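Local coordinates for protein Glucose/sorbosone dehydrogenases (Escherichia coli K12, PDB 2G8S) that adopts the beta-propeller fold of the glucose/sorbosone dehydrogenase family and carries a bound calcium ion, at residues Phe265-Lys268 / Asp269-Val273. Residues are numbered along the deposited sequence; the frame is centred on the assembly and turned at random.
With EDO (1,2-ethanediol), chain N.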
loop_
_atom_site.group_PDB
_atom_site.type_symbol
_atom_site.label_atom_id
_atom_site.label_comp_id
_atom_site.label_asym_id
_atom_site.label_seq_id
_atom_site.Cartn_x
_atom_site.Cartn_y
_atom_site.Cartn_z
ATOM N N PHE A 265 15.699 5.890 -1.975
ATOM C CA PHE A 265 15.774 5.717 -3.422
ATOM C C PHE A 265 14.745 6.618 -4.073
ATOM O O PHE A 265 13.658 6.822 -3.535
ATOM C CB PHE A 265 15.497 4.253 -3.807
ATOM C CG PHE A 265 16.042 3.866 -5.152
ATOM C CD1 PHE A 265 17.335 3.368 -5.263
ATOM C CD2 PHE A 265 15.279 4.025 -6.311
ATOM C CE1 PHE A 265 17.862 3.024 -6.508
ATOM C CE2 PHE A 265 15.800 3.685 -7.565
ATOM C CZ PHE A 265 17.090 3.184 -7.663
ATOM N N TYR A 266 15.090 7.171 -5.228
ATOM C CA TYR A 266 14.106 7.895 -6.019
ATOM C C TYR A 266 14.318 7.620 -7.499
ATOM O O TYR A 266 15.418 7.220 -7.923
ATOM C CB TYR A 266 14.116 9.408 -5.726
ATOM C CG TYR A 266 15.468 10.052 -5.941
ATOM C CD1 TYR A 266 15.833 10.570 -7.188
ATOM C CD2 TYR A 266 16.396 10.116 -4.893
ATOM C CE1 TYR A 266 17.094 11.144 -7.379
ATOM C CE2 TYR A 266 17.644 10.682 -5.071
ATOM C CZ TYR A 266 17.988 11.192 -6.312
ATOM O OH TYR A 266 19.235 11.742 -6.468
ATOM N N TRP A 267 13.249 7.802 -8.269
ATOM C CA TRP A 267 13.308 7.677 -9.719
ATOM C C TRP A 267 12.880 8.997 -10.331
ATOM O O TRP A 267 11.738 9.427 -10.139
ATOM C CB TRP A 267 12.331 6.610 -10.222
ATOM C CG TRP A 267 12.605 5.183 -9.835
ATOM C CD1 TRP A 267 13.212 4.226 -10.607
ATOM C CD2 TRP A 267 12.209 4.524 -8.624
ATOM N NE1 TRP A 267 13.243 3.023 -9.941
ATOM C CE2 TRP A 267 12.628 3.175 -8.723
ATOM C CE3 TRP A 267 11.536 4.940 -7.464
ATOM C CZ2 TRP A 267 12.410 2.244 -7.697
ATOM C CZ3 TRP A 267 11.319 4.009 -6.438
ATOM C CH2 TRP A 267 11.751 2.679 -6.569
ATOM N N LYS A 268 13.771 9.647 -11.070
ATOM C CA LYS A 268 13.358 10.822 -11.834
ATOM C C LYS A 268 12.445 10.493 -13.014
ATOM O O LYS A 268 11.713 11.358 -13.498
ATOM C CB LYS A 268 14.572 11.630 -12.282
ATOM C CG LYS A 268 15.204 12.433 -11.156
ATOM C CD LYS A 268 16.237 13.349 -11.743
ATOM C CE LYS A 268 16.934 14.171 -10.696
ATOM N NZ LYS A 268 17.754 15.186 -11.437
ATOM N N ASP A 269 12.500 9.252 -13.481
ATOM C CA ASP A 269 11.527 8.722 -14.431
ATOM C C ASP A 269 10.649 7.740 -13.670
ATOM O O ASP A 269 11.069 6.616 -13.375
ATOM C CB ASP A 269 12.243 8.007 -15.578
ATOM C CG ASP A 269 12.881 8.971 -16.555
ATOM O OD1 ASP A 269 12.171 9.881 -17.036
ATOM O OD2 ASP A 269 14.082 8.815 -16.858
ATOM N N SER A 270 9.440 8.173 -13.338
ATOM C CA SER A 270 8.566 7.403 -12.436
ATOM C C SER A 270 8.073 6.074 -13.023
ATOM O O SER A 270 7.451 6.067 -14.078
ATOM C CB SER A 270 7.350 8.235 -12.043
ATOM O OG SER A 270 7.720 9.287 -11.166
ATOM N N PRO A 271 8.323 4.958 -12.316
ATOM C CA PRO A 271 7.667 3.702 -12.688
ATOM C C PRO A 271 6.177 3.676 -12.321
ATOM O O PRO A 271 5.443 2.819 -12.826
ATOM C CB PRO A 271 8.400 2.657 -11.831
ATOM C CG PRO A 271 9.644 3.335 -11.326
ATOM C CD PRO A 271 9.267 4.771 -11.199
ATOM N N ALA A 272 5.762 4.616 -11.460
ATOM C CA ALA A 272 4.481 4.586 -10.731
ATOM C C ALA A 272 4.456 3.330 -9.863
ATOM O O ALA A 272 3.673 2.384 -10.069
ATOM C CB ALA A 272 3.265 4.678 -11.675
ATOM N N VAL A 273 5.356 3.354 -8.882
ATOM C CA VAL A 273 5.603 2.222 -7.998
ATOM C C VAL A 273 4.340 1.826 -7.237
ATOM O O VAL A 273 3.521 2.683 -6.875
ATOM C CB VAL A 273 6.755 2.526 -6.999
ATOM C CG1 VAL A 273 8.086 2.642 -7.743
ATOM C CG2 VAL A 273 6.478 3.795 -6.180
HETATM C C1 EDO N . 11.507 14.688 -13.867
HETATM O O1 EDO N . 12.541 14.316 -14.791
HETATM C C2 EDO N . 11.962 14.403 -12.441
HETATM O O2 EDO N . 12.813 15.463 -11.982
#
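In the connection between two blades of the beta-propeller, the last strand of one, 265-267, hands the chain to the first strand of the next, 273-279, and the chain that follows Trp-267 passes over one face of its indole with Pro-271 of the linking loop and Val-273, the first residue of the next strand. Pro-271 lies over the five-membered ring: its CG stands 3.7 Å from that ring's centroid and only 5° off the normal, a CH-pi contact, while Pro-271 CD reaches Trp-267 CG at 3.6 Å. Farther along the same face, Val-273 CG1 sits over the six-membered ring, 4.0 Å from the centroid and 22° off the normal, its nearest ring atom being Trp-267 CZ3 at 3.7 Å. Trp-267 CG lies anti to the carbonyl carbon (chi1 -66°), which turns the indole toward the chain that follows. Phe-265 presents its ring edge to the opposite face, with CE2 3.4 Å above the indole plane, away from its centre, so the indole lies between Phe-265 on one face and Pro-271 with Val-273 on the other. Lys-268 extends away from this cluster; its carbonyl O accepts a weak 3.3 Å hydrogen bond from O1 of a 1,2-ethanediol molecule, which also bonds to Trp-240 O. The buried indole N-H is satisfied by Glu-313 OE1. Asp-222 fixes the loop from strand 222-225, taking Ser-270 OG on OD1 and the backbone N of Val-273 on OD2. Trp-267 thus packs across the blade boundary, touching Asp-222 and Ile-224 of its own sheet and Ile-302 and Met-304 on strand 300-307 of the next.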